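Local coordinates for protein nucleoporin NUP82 (Saccharomyces cerevisiae, PDB 3PBP) that forms part of the nuclear pore complex as a structural nucleoporin, here through its N-terminal domain, which contains the region that interacts with NUP116, at residues W45-V48 and L49-S52; E101-S104 and I105-F109; N224-L227 and N228-V232; S236-S239 and T240-V243; L306-N309 and G310-I314. The protein carries 1 engineered substitution. One frame throughout, in Å; residues are numbered along the deposited sequence.

Contact 1 (W45-V48 and L49-S52)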
loop_
_atom_site.group_PDB
_atom_site.type_symbol
_atom_site.label_atom_id
_atom_site.label_comp_id
_atom_site.label_asym_id
_atom_site.label_seq_id
_atom_site.Cartn_x
_atom_site.Cartn_y
_atom_site.Cartn_z
ATOM N N TRP A 45 26.368 -16.820 -7.237
ATOM C CA TRP A 45 26.291 -15.557 -7.951
ATOM C C TRP A 45 27.318 -15.557 -9.062
ATOM O O TRP A 45 28.444 -15.992 -8.870
ATOM C CB TRP A 45 26.509 -14.386 -6.986
ATOM C CG TRP A 45 27.871 -14.306 -6.342
ATOM C CD1 TRP A 45 28.931 -13.553 -6.757
ATOM C CD2 TRP A 45 28.291 -14.949 -5.135
ATOM N NE1 TRP A 45 29.977 -13.677 -5.882
ATOM C CE2 TRP A 45 29.614 -14.529 -4.876
ATOM C CE3 TRP A 45 27.674 -15.836 -4.242
ATOM C CZ2 TRP A 45 30.337 -14.971 -3.762
ATOM C CZ3 TRP A 45 28.399 -16.277 -3.127
ATOM C CH2 TRP A 45 29.711 -15.842 -2.899
ATOM N N TYR A 46 26.931 -15.073 -10.231
ATOM C CA TYR A 46 27.851 -15.063 -11.349
ATOM C C TYR A 46 27.609 -13.847 -12.215
ATOM O O TYR A 46 26.474 -13.582 -12.614
ATOM C CB TYR A 46 27.646 -16.345 -12.153
ATOM C CG TYR A 46 28.317 -16.427 -13.498
ATOM C CD1 TYR A 46 29.691 -16.637 -13.616
ATOM C CD2 TYR A 46 27.561 -16.367 -14.659
ATOM C CE1 TYR A 46 30.294 -16.799 -14.869
ATOM C CE2 TYR A 46 28.144 -16.524 -15.909
ATOM C CZ TYR A 46 29.506 -16.741 -16.013
ATOM O OH TYR A 46 30.055 -16.897 -17.268
ATOM N N ASN A 47 28.671 -13.092 -12.480
ATOM C CA ASN A 47 28.551 -11.927 -13.335
ATOM C C ASN A 47 28.929 -12.342 -14.751
ATOM O O ASN A 47 30.090 -12.599 -15.058
ATOM C CB ASN A 47 29.452 -10.787 -12.870
ATOM C CG ASN A 47 29.283 -9.550 -13.717
ATOM O OD1 ASN A 47 29.453 -9.594 -14.930
ATOM N ND2 ASN A 47 28.933 -8.444 -13.085
ATOM N N VAL A 48 27.916 -12.415 -15.600
ATOM C CA VAL A 48 28.054 -12.797 -16.989
ATOM C C VAL A 48 29.180 -12.110 -17.785
ATOM O O VAL A 48 29.741 -12.721 -18.700
ATOM C CB VAL A 48 26.687 -12.587 -17.690
ATOM C CG1 VAL A 48 26.848 -12.509 -19.186
ATOM C CG2 VAL A 48 25.755 -13.731 -17.314
ATOM N N LEU A 49 29.528 -10.869 -17.448
ATOM C CA LEU A 49 30.563 -10.157 -18.194
ATOM C C LEU A 49 31.909 -10.086 -17.487
ATOM O O LEU A 49 32.939 -9.794 -18.110
ATOM C CB LEU A 49 30.123 -8.722 -18.463
ATOM C CG LEU A 49 28.732 -8.457 -19.011
ATOM C CD1 LEU A 49 28.488 -6.954 -19.038
ATOM C CD2 LEU A 49 28.589 -9.088 -20.396
ATOM N N THR A 50 31.897 -10.372 -16.193
ATOM C CA THR A 50 33.084 -10.255 -15.352
ATOM C C THR A 50 33.800 -11.504 -14.846
ATOM O O THR A 50 35.030 -11.501 -14.705
ATOM C CB THR A 50 32.726 -9.397 -14.129
ATOM O OG1 THR A 50 32.804 -8.020 -14.498
ATOM C CG2 THR A 50 33.633 -9.716 -12.917
ATOM N N ASP A 51 33.040 -12.552 -14.534
ATOM C CA ASP A 51 33.635 -13.773 -14.012
ATOM C C ASP A 51 33.839 -14.841 -15.075
ATOM O O ASP A 51 33.372 -14.725 -16.214
ATOM C CB ASP A 51 32.764 -14.370 -12.902
ATOM C CG ASP A 51 32.358 -13.358 -11.854
ATOM O OD1 ASP A 51 33.181 -12.479 -11.518
ATOM O OD2 ASP A 51 31.216 -13.451 -11.352
ATOM N N SER A 52 34.571 -15.879 -14.687
ATOM C CA SER A 52 34.802 -17.017 -15.560
ATOM C C SER A 52 34.196 -18.202 -14.802
ATOM O O SER A 52 33.859 -19.227 -15.384
ATOM C CB SER A 52 36.305 -17.227 -15.825
ATOM O OG SER A 52 37.035 -17.401 -14.624
#

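Contact 2 (E101-S104 and I105-F109)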
loop_
_atom_site.group_PDB
_atom_site.type_symbol
_atom_site.label_atom_id
_atom_site.label_comp_id
_atom_site.label_asym_id
_atom_site.label_seq_id
_atom_site.Cartn_x
_atom_site.Cartn_y
_atom_site.Cartn_z
ATOM N N GLU A 101 35.754 -18.089 2.807
ATOM C CA GLU A 101 36.004 -19.179 3.746
ATOM C C GLU A 101 35.857 -18.740 5.195
ATOM O O GLU A 101 35.081 -19.328 5.947
ATOM C CB GLU A 101 37.402 -19.742 3.527
ATOM C CG GLU A 101 37.406 -21.215 3.183
ATOM C CD GLU A 101 38.223 -21.518 1.937
ATOM O OE1 GLU A 101 37.839 -21.052 0.843
ATOM O OE2 GLU A 101 39.254 -22.218 2.046
ATOM N N ASP A 102 36.615 -17.715 5.578
ATOM C CA ASP A 102 36.570 -17.169 6.932
ATOM C C ASP A 102 35.173 -17.215 7.521
ATOM O O ASP A 102 34.271 -16.551 7.020
ATOM C CB ASP A 102 37.016 -15.709 6.926
ATOM C CG ASP A 102 38.339 -15.503 7.612
ATOM O OD1 ASP A 102 38.464 -15.884 8.798
ATOM O OD2 ASP A 102 39.252 -14.950 6.960
ATOM N N VAL A 103 34.986 -17.987 8.582
ATOM C CA VAL A 103 33.680 -18.056 9.222
ATOM C C VAL A 103 33.281 -16.643 9.659
ATOM O O VAL A 103 32.097 -16.299 9.682
ATOM C CB VAL A 103 33.713 -18.988 10.456
ATOM C CG1 VAL A 103 32.398 -18.889 11.226
ATOM C CG2 VAL A 103 33.980 -20.423 10.005
ATOM N N SER A 104 34.282 -15.827 9.990
ATOM C CA SER A 104 34.058 -14.447 10.419
ATOM C C SER A 104 33.610 -13.569 9.244
ATOM O O SER A 104 32.780 -12.676 9.409
ATOM C CB SER A 104 35.339 -13.874 11.036
ATOM O OG SER A 104 36.414 -13.918 10.112
ATOM N N ILE A 105 34.167 -13.833 8.062
ATOM C CA ILE A 105 33.829 -13.084 6.856
ATOM C C ILE A 105 32.460 -13.481 6.303
ATOM O O ILE A 105 31.764 -12.661 5.703
ATOM C CB ILE A 105 34.905 -13.283 5.752
ATOM C CG1 ILE A 105 36.153 -12.466 6.095
ATOM C CG2 ILE A 105 34.355 -12.877 4.397
ATOM C CD1 ILE A 105 37.221 -12.461 5.003
ATOM N N GLN A 106 32.072 -14.737 6.512
ATOM C CA GLN A 106 30.788 -15.224 6.026
ATOM C C GLN A 106 29.653 -14.711 6.880
ATOM O O GLN A 106 28.529 -14.566 6.405
ATOM C CB GLN A 106 30.750 -16.747 6.028
ATOM C CG GLN A 106 31.799 -17.394 5.150
ATOM C CD GLN A 106 31.688 -18.904 5.145
ATOM O OE1 GLN A 106 31.512 -19.529 6.199
ATOM N NE2 GLN A 106 31.798 -19.503 3.965
ATOM N N ASP A 107 29.934 -14.452 8.149
ATOM C CA ASP A 107 28.902 -13.950 9.040
ATOM C C ASP A 107 28.696 -12.481 8.740
ATOM O O ASP A 107 27.670 -11.895 9.091
ATOM C CB ASP A 107 29.316 -14.131 10.500
ATOM C CG ASP A 107 29.486 -15.590 10.879
ATOM O OD1 ASP A 107 29.305 -16.449 9.988
ATOM O OD2 ASP A 107 29.800 -15.875 12.061
ATOM N N ALA A 108 29.691 -11.888 8.090
ATOM C CA ALA A 108 29.631 -10.481 7.723
ATOM C C ALA A 108 28.482 -10.259 6.742
ATOM O O ALA A 108 27.907 -9.176 6.682
ATOM C CB ALA A 108 30.949 -10.053 7.086
ATOM N N PHE A 109 28.159 -11.303 5.982
ATOM C CA PHE A 109 27.101 -11.236 4.992
ATOM C C PHE A 109 25.701 -11.382 5.562
ATOM O O PHE A 109 24.717 -11.302 4.828
ATOM C CB PHE A 109 27.355 -12.273 3.906
ATOM C CG PHE A 109 28.638 -12.044 3.159
ATOM C CD1 PHE A 109 28.918 -10.795 2.607
ATOM C CD2 PHE A 109 29.580 -13.060 3.031
ATOM C CE1 PHE A 109 30.104 -10.562 1.944
ATOM C CE2 PHE A 109 30.774 -12.834 2.367
ATOM C CZ PHE A 109 31.034 -11.578 1.822
#

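Contact 3 (N224-L227 and N228-V232)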
loop_
_atom_site.group_PDB
_atom_site.type_symbol
_atom_site.label_atom_id
_atom_site.label_comp_id
_atom_site.label_asym_id
_atom_site.label_seq_id
_atom_site.Cartn_x
_atom_site.Cartn_y
_atom_site.Cartn_z
ATOM N N ASN A 224 14.736 17.447 -8.888
ATOM C CA ASN A 224 14.149 18.629 -9.481
ATOM C C ASN A 224 12.735 18.381 -9.960
ATOM O O ASN A 224 11.930 19.304 -10.016
ATOM C CB ASN A 224 15.021 19.160 -10.623
ATOM C CG ASN A 224 16.247 19.900 -10.109
ATOM O OD1 ASN A 224 16.129 20.821 -9.299
ATOM N ND2 ASN A 224 17.428 19.498 -10.565
ATOM N N LEU A 225 12.414 17.141 -10.296
ATOM C CA LEU A 225 11.065 16.866 -10.742
ATOM C C LEU A 225 10.076 17.101 -9.593
ATOM O O LEU A 225 9.071 17.788 -9.779
ATOM C CB LEU A 225 10.931 15.434 -11.277
ATOM C CG LEU A 225 9.486 15.105 -11.674
ATOM C CD1 LEU A 225 9.051 16.034 -12.791
ATOM C CD2 LEU A 225 9.369 13.662 -12.095
ATOM N N ILE A 226 10.338 16.570 -8.401
ATOM C CA ILE A 226 9.365 16.800 -7.336
ATOM C C ILE A 226 9.394 18.218 -6.785
ATOM O O ILE A 226 8.445 18.665 -6.135
ATOM C CB ILE A 226 9.478 15.808 -6.152
ATOM C CG1 ILE A 226 8.239 16.001 -5.265
ATOM C CG2 ILE A 226 10.761 16.041 -5.371
ATOM C CD1 ILE A 226 7.890 14.850 -4.374
ATOM N N LEU A 227 10.482 18.932 -7.038
ATOM C CA LEU A 227 10.562 20.306 -6.576
ATOM C C LEU A 227 9.655 21.131 -7.492
ATOM O O LEU A 227 8.836 21.922 -7.029
ATOM C CB LEU A 227 12.002 20.815 -6.640
ATOM C CG LEU A 227 12.173 22.269 -6.192
ATOM C CD1 LEU A 227 11.594 22.456 -4.778
ATOM C CD2 LEU A 227 13.651 22.620 -6.237
ATOM N N ASN A 228 9.789 20.925 -8.797
ATOM C CA ASN A 228 8.957 21.635 -9.756
ATOM C C ASN A 228 7.479 21.292 -9.595
ATOM O O ASN A 228 6.638 22.178 -9.646
ATOM C CB ASN A 228 9.388 21.332 -11.192
ATOM C CG ASN A 228 10.698 22.004 -11.561
ATOM O OD1 ASN A 228 10.949 23.136 -11.159
ATOM N ND2 ASN A 228 11.534 21.316 -12.345
ATOM N N LYS A 229 7.146 20.013 -9.425
ATOM C CA LYS A 229 5.741 19.645 -9.237
ATOM C C LYS A 229 5.224 20.383 -7.995
ATOM O O LYS A 229 4.081 20.858 -7.968
ATOM C CB LYS A 229 5.579 18.120 -9.057
ATOM C CG LYS A 229 5.522 17.328 -10.364
ATOM C CD LYS A 229 5.884 15.865 -10.184
ATOM C CE LYS A 229 4.954 15.165 -9.243
ATOM N NZ LYS A 229 5.280 13.712 -9.114
ATOM N N SER A 230 6.083 20.489 -6.981
ATOM C CA SER A 230 5.724 21.159 -5.743
ATOM C C SER A 230 5.473 22.648 -5.967
ATOM O O SER A 230 4.583 23.234 -5.349
ATOM C CB SER A 230 6.826 20.958 -4.693
ATOM O OG SER A 230 6.861 19.618 -4.220
ATOM N N LEU A 231 6.262 23.258 -6.847
ATOM C CA LEU A 231 6.103 24.677 -7.148
ATOM C C LEU A 231 4.860 24.931 -7.975
ATOM O O LEU A 231 4.207 25.941 -7.809
ATOM C CB LEU A 231 7.331 25.226 -7.888
ATOM C CG LEU A 231 8.556 25.430 -6.991
ATOM C CD1 LEU A 231 9.801 25.659 -7.839
ATOM C CD2 LEU A 231 8.296 26.597 -6.046
ATOM N N VAL A 232 4.525 24.013 -8.866
ATOM C CA VAL A 232 3.342 24.181 -9.702
ATOM C C VAL A 232 2.073 24.160 -8.866
ATOM O O VAL A 232 1.115 24.853 -9.165
ATOM C CB VAL A 232 3.249 23.082 -10.782
ATOM C CG1 VAL A 232 1.963 23.220 -11.550
ATOM C CG2 VAL A 232 4.423 23.190 -11.729
#

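Contact 4 (S236-S239 and T240-V243)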
loop_
_atom_site.group_PDB
_atom_site.type_symbol
_atom_site.label_atom_id
_atom_site.label_comp_id
_atom_site.label_asym_id
_atom_site.label_seq_id
_atom_site.Cartn_x
_atom_site.Cartn_y
_atom_site.Cartn_z
ATOM N N SER A 236 -0.686 27.010 -7.867
ATOM C CA SER A 236 -2.058 26.590 -8.128
ATOM C C SER A 236 -3.004 26.919 -6.970
ATOM O O SER A 236 -4.208 26.674 -7.054
ATOM C CB SER A 236 -2.068 25.079 -8.411
ATOM O OG SER A 236 -3.335 24.496 -8.181
ATOM N N LEU A 237 -2.462 27.471 -5.889
ATOM C CA LEU A 237 -3.278 27.816 -4.728
ATOM C C LEU A 237 -4.055 29.118 -4.899
ATOM O O LEU A 237 -3.532 30.129 -5.390
ATOM C CB LEU A 237 -2.409 27.909 -3.471
ATOM C CG LEU A 237 -1.824 26.613 -2.906
ATOM C CD1 LEU A 237 -0.911 26.929 -1.731
ATOM C CD2 LEU A 237 -2.952 25.678 -2.478
ATOM N N ASP A 238 -5.323 29.056 -4.507
ATOM C CA ASP A 238 -6.233 30.194 -4.551
ATOM C C ASP A 238 -6.990 30.160 -3.214
ATOM O O ASP A 238 -6.698 29.305 -2.378
ATOM C CB ASP A 238 -7.203 30.088 -5.740
ATOM C CG ASP A 238 -7.953 28.766 -5.778
ATOM O OD1 ASP A 238 -7.537 27.879 -6.545
ATOM O OD2 ASP A 238 -8.953 28.605 -5.044
ATOM N N SER A 239 -7.952 31.063 -3.011
ATOM C CA SER A 239 -8.703 31.118 -1.746
ATOM C C SER A 239 -9.855 30.121 -1.561
ATOM O O SER A 239 -10.241 29.824 -0.424
ATOM C CB SER A 239 -9.230 32.535 -1.496
ATOM O OG SER A 239 -9.766 32.656 -0.184
ATOM N N THR A 240 -10.430 29.622 -2.653
ATOM C CA THR A 240 -11.494 28.634 -2.509
ATOM C C THR A 240 -10.809 27.368 -2.013
ATOM O O THR A 240 -11.394 26.606 -1.246
ATOM C CB THR A 240 -12.215 28.333 -3.843
ATOM O OG1 THR A 240 -12.987 29.478 -4.240
ATOM C CG2 THR A 240 -13.147 27.125 -3.684
ATOM N N THR A 241 -9.565 27.162 -2.452
ATOM C CA THR A 241 -8.792 26.005 -2.021
ATOM C C THR A 241 -9.133 25.688 -0.554
ATOM O O THR A 241 -9.219 26.583 0.298
ATOM C CB THR A 241 -7.256 26.268 -2.139
ATOM O OG1 THR A 241 -6.904 26.499 -3.508
ATOM C CG2 THR A 241 -6.459 25.076 -1.621
ATOM N N ASP A 242 -9.360 24.407 -0.285
ATOM C CA ASP A 242 -9.665 23.914 1.050
ATOM C C ASP A 242 -8.504 24.270 1.980
ATOM O O ASP A 242 -7.349 24.203 1.586
ATOM C CB ASP A 242 -9.822 22.396 0.980
ATOM C CG ASP A 242 -9.991 21.756 2.339
ATOM O OD1 ASP A 242 -9.215 22.068 3.262
ATOM O OD2 ASP A 242 -10.900 20.919 2.480
ATOM N N VAL A 243 -8.797 24.627 3.219
ATOM C CA VAL A 243 -7.739 24.992 4.159
ATOM C C VAL A 243 -6.786 23.848 4.482
ATOM O O VAL A 243 -5.577 24.060 4.591
ATOM C CB VAL A 243 -8.327 25.533 5.479
ATOM C CG1 VAL A 243 -7.211 25.859 6.457
ATOM C CG2 VAL A 243 -9.151 26.774 5.197
#

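Contact 5 (L306-N309 and G310-I314)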
loop_
_atom_site.group_PDB
_atom_site.type_symbol
_atom_site.label_atom_id
_atom_site.label_comp_id
_atom_site.label_asym_id
_atom_site.label_seq_id
_atom_site.Cartn_x
_atom_site.Cartn_y
_atom_site.Cartn_z
ATOM N N LEU A 306 5.912 0.718 -15.527
ATOM C CA LEU A 306 6.499 1.908 -16.094
ATOM C C LEU A 306 6.196 2.015 -17.596
ATOM O O LEU A 306 6.322 1.050 -18.342
ATOM C CB LEU A 306 8.000 1.873 -15.818
ATOM C CG LEU A 306 8.730 3.206 -15.862
ATOM C CD1 LEU A 306 8.060 4.202 -14.944
ATOM C CD2 LEU A 306 10.154 2.983 -15.446
ATOM N N ILE A 307 5.789 3.205 -18.020
ATOM C CA ILE A 307 5.438 3.498 -19.408
ATOM C C ILE A 307 6.564 4.184 -20.201
ATOM O O ILE A 307 6.725 3.948 -21.395
ATOM C CB ILE A 307 4.189 4.382 -19.438
ATOM C CG1 ILE A 307 2.953 3.510 -19.515
ATOM C CG2 ILE A 307 4.228 5.354 -20.583
ATOM C CD1 ILE A 307 1.697 4.352 -19.501
ATOM N N ASP A 308 7.326 5.047 -19.541
ATOM C CA ASP A 308 8.431 5.728 -20.197
ATOM C C ASP A 308 9.590 5.922 -19.225
ATOM O O ASP A 308 9.762 5.124 -18.307
ATOM C CB ASP A 308 7.980 7.079 -20.744
ATOM C CG ASP A 308 7.501 8.019 -19.662
ATOM O OD1 ASP A 308 7.881 7.832 -18.486
ATOM O OD2 ASP A 308 6.753 8.959 -19.996
ATOM N N ASN A 309 10.375 6.979 -19.424
ATOM C CA ASN A 309 11.522 7.263 -18.560
ATOM C C ASN A 309 11.327 8.494 -17.704
ATOM O O ASN A 309 12.305 9.084 -17.240
ATOM C CB ASN A 309 12.778 7.456 -19.399
ATOM C CG ASN A 309 13.155 6.208 -20.158
ATOM O OD1 ASN A 309 13.470 5.170 -19.556
ATOM N ND2 ASN A 309 13.117 6.290 -21.491
ATOM N N GLY A 310 10.071 8.879 -17.500
ATOM C CA GLY A 310 9.771 10.056 -16.707
ATOM C C GLY A 310 8.792 9.758 -15.593
ATOM O O GLY A 310 7.932 10.590 -15.288
ATOM N N GLN A 311 8.920 8.576 -14.990
ATOM C CA GLN A 311 8.049 8.149 -13.893
ATOM C C GLN A 311 6.576 7.982 -14.252
ATOM O O GLN A 311 5.739 7.867 -13.354
ATOM C CB GLN A 311 8.151 9.113 -12.718
ATOM C CG GLN A 311 9.472 9.099 -12.014
ATOM C CD GLN A 311 9.491 10.058 -10.848
ATOM O OE1 GLN A 311 8.513 10.775 -10.604
ATOM N NE2 GLN A 311 10.603 10.080 -10.114
ATOM N N ASN A 312 6.246 7.978 -15.543
ATOM C CA ASN A 312 4.855 7.786 -15.941
ATOM C C ASN A 312 4.530 6.286 -15.841
ATOM O O ASN A 312 5.239 5.443 -16.401
ATOM C CB ASN A 312 4.609 8.322 -17.360
ATOM C CG ASN A 312 4.509 9.856 -17.402
ATOM O OD1 ASN A 312 3.758 10.476 -16.638
ATOM N ND2 ASN A 312 5.260 10.467 -18.305
ATOM N N GLU A 313 3.458 5.966 -15.116
ATOM C CA GLU A 313 3.066 4.577 -14.885
ATOM C C GLU A 313 1.584 4.247 -15.000
ATOM O O GLU A 313 0.717 5.125 -15.053
ATOM C CB GLU A 313 3.502 4.166 -13.486
ATOM C CG GLU A 313 3.109 5.212 -12.464
ATOM C CD GLU A 313 3.157 4.707 -11.049
ATOM O OE1 GLU A 313 4.070 3.925 -10.730
ATOM O OE2 GLU A 313 2.283 5.109 -10.249
ATOM N N ILE A 314 1.317 2.949 -14.998
ATOM C CA ILE A 314 -0.025 2.434 -15.070
ATOM C C ILE A 314 -0.196 1.530 -13.866
ATOM O O ILE A 314 0.676 0.713 -13.566
ATOM C CB ILE A 314 -0.245 1.628 -16.368
ATOM C CG1 ILE A 314 -0.321 2.581 -17.555
ATOM C CG2 ILE A 314 -1.536 0.815 -16.287
ATOM C CD1 ILE A 314 -0.359 1.861 -18.859
#

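Contact 1 (W45-V48 and L49-S52)
Asn47 and the peptides of Leu49 and Thr50 meet in an Asx turn where the chain leaves its strand. The amide oxygen OD1 of Asn47 accepts from Leu49 N at 2.8 Å, with this donor in the carbonyl plane. Thr50 N divides its hydrogen between two oxygens of the same residue, Asn47 OD1 at 2.9 Å and Asn47 O at 3.1 Å, and both bonds are bent, each coming from above the plane of its carbonyl. The side chain lies over the turn because its CG is anti to the backbone N (chi1 -177°), and the methine CB of Thr50 then rests against the amide, 3.5 Å from Asn47 CG. Asn47 O also takes Asp51 N, at 3.0 Å and nearly straight.

Asp51 answers from the far end of the turn. Its OD2 receives Asn47 N at 2.8 Å along an almost linear N-H (170°), although the donor stands above the carboxylate plane and not within it. Asn47 is thereby bonded to Asp51 through both its N and its O, which ties the start of the loop to its exit. Tyr46 packs beside the Asp51 side chain from the strand: its ring carbon CD1 lies 3.9 Å from Asp51 CB, with ring and carboxylate planes turned 55° apart as the two side chains run past each other in opposite senses.

Further out, Tyr46 and Val48 bond through their backbones to Ile35 and Thr33, and Trp45 to His55. The turn therefore begins the connection from strand 42-47 to strand 55-58, the edge strand of this four-stranded antiparallel sheet, whose third strand carries Asn47.

Contact 2 (E101-S104 and I105-F109)
Gln106 and Asp102 are joined by a main-chain bond of the first turn of a short helix, Gln106 N to Asp102 O at 2.9 Å. The next one, Asp107 N to Val103 O, is longer at 3.2 Å, and Ala108 N to Ser104 O is weak. Asp102 stands at the N-cap, yet its side chain makes no capping bond; its OD1 instead accepts weakly from Ser104 OG.

Packing is carried by Ile105 and Gln106. The delta methyl CD1 of Ile105 reaches back across Asp102, 3.8 Å from its OD2, with the two side chains crossing at a slant. Gln106 runs out extended beyond CG (chi2 -178°), which brings its amide carbon CD within 3.5 Å of Glu101 O.

This helix, 103-107, lies in the connection between strands 87-92 and 110-115, the last two strands of a four-stranded antiparallel sheet that forms one blade of the beta-propeller.

The polar ends look beyond the turn. Asp107 OD1 makes a salt bridge to Arg61 NH1 and a hydrogen bond to His62 NE2; its carboxylate lies alongside the Val103 side chain, pointing the same way, with Val103 CG1 4.1 Å from Asp107 OD2. Gln106 is held loosely at both amide atoms, NE2 by a weak bond to Val100 O and OE1 by a weak bond from Arg61 NH2.

Contact 3 (N224-L227 and N228-V232)
Ile226 O is gripped twice by Ser230, one turn later in the helix. The hydroxyl OG donates to it at 2.7 Å, nearly along the carbonyl direction. The amide Ser230 N reaches the same oxygen at 3.1 Å, from well above the carbonyl plane. Rotation about the first torsion (chi1 -71°) sets OG beside the Ser230 backbone N and folds the hydroxyl back onto the preceding turn. There OG also bonds to Gln252 NE2 of helix 243-262, so this small side chain links its own helix backbone to the neighbouring helix.

The remaining main-chain bonds are regular, from Asn228 N to Asn224 O at 2.9 Å and from Lys229 N to Leu225 O at 3.0 Å, with Leu231 N following on Leu227 O.

Side chains one turn apart touch lightly. The methylene CD of Lys229 lies against Leu225, 4.0 Å from its CG, where the lysine chain bends at its third torsion (chi3 61°) while its NZ goes on to a long, weak ion pair with Glu332 OE2. Leu231 CD1 approaches Leu227 CG at 4.5 Å.

Around these turns, Ile226 and Ser230 pack on Val256 while Asn224 and Leu227 pack on His260. Elsewhere on the helix, Asn228, Lys229, Leu231 and Val232 pack against a chain of another protein. The arrangement is that of a helical hairpin, helices 220-235 and 243-262 running antiparallel, set as an insertion between the strands of a beta-propeller.

Contact 4 (S236-S239 and T240-V243)
Asp238 and Thr241 exchange side-chain bonds to each other's backbone, an Asx turn at Asp238 joined by a reciprocal bond from Thr241, in the loop between two helices. The Asp238 carboxylate accepts from the turn ahead of it: Thr241 N meets OD2 at 3.0 Å, from above the carboxylate plane, and Thr240 N reaches the same OD2 at 3.0 Å in a weak, bent bond, the i to i+2 link of the Asx turn. In return Thr241 OG1 accepts from Asp238 N at 3.2 Å, with a nearly straight N-H (166°).

The side-chain conformations account for these bonds. Asp238 places CG between its own backbone N and carbonyl carbon (chi1 53°), which swings the carboxylate over the backbone N atoms of Thr240 and Thr241. In Thr241 the hydroxyl sits beside the backbone N (chi1 -62°) and turns back toward Asp238, while the methyl CG2 takes the position anti to the N and faces Leu237. The Asp238 and Thr241 side chains cross at a slant, hydroxyl against carboxylate, with Thr241 OG1 3.4 Å from Asp238 CG.

The loop joins helix 220-235 to helix 243-262, and several groups fasten it to the second of these. Asp238 O bonds to Lys246 NZ, Leu237 packs on Lys246 and Val249, and Asp242, the N-cap of that helix, holds Ile244 N and Val245 N weakly with its OD1.

The Leu237 and Thr241 side chains cross at about a right angle, Leu237 CD2 lying 3.7 Å from Thr241 CG2.

Contact 5 (L306-N309 and G310-I314)
Leu306 and Glu313 form an antiparallel non-hydrogen-bonded pair, with CA atoms 4.5 Å apart, and beyond it Ile307 N donates to Asn312 O at 2.8 Å as the chain turns over.

Asp308 organises the turn with both carboxylate oxygens. Its OD1 receives Gly310 N at 2.6 Å, the bond of an Asx turn, from above the carboxylate plane, and Asn312 N more weakly. OD2 offers its syn lone pair to Asn312 ND2 at 2.7 Å, an almost straight bond (175°) lying in the amide plane, while the two flat groups stand 58° apart. Asn398 ND2 bonds to the same OD2. The amide of Asn312 is thus fixed at both ends, since its OD1 accepts from a basic side chain on a chain of another protein.

On the apolar side the delta carbons of Ile307 and Ile314 meet, and these two side chains cross at about a right angle.

This is the hairpin connection between strand 299-306, at the sheet's edge, and strand 313-319. Helix 387-399 covers the isoleucines, with Ala390 and Ser394 against Ile307 and Trp389 against Ile314; Gln311 leans on helix 220-235.

The five contacts follow in series along the chain, and none encloses or crosses another. Contact 1 turns the chain between strands 42-47 and 55-58. Contact 2 lies in the connection into strand 110-115; the two centres are 21 Å apart, on the same side of the domain. Contact 3 holds together the middle of helix 220-235, and contact 4, adjoining it in sequence, turns the chain into helix 243-262, far across the domain from contact 1. Contact 5 closes the hairpin between strands 299-306 and 313-319. Leu225 CD2 of contact 3 packs against Gln311 OE1 of contact 5 at 3.4 Å, joining helix 220-235 to the hairpin turn of the propeller.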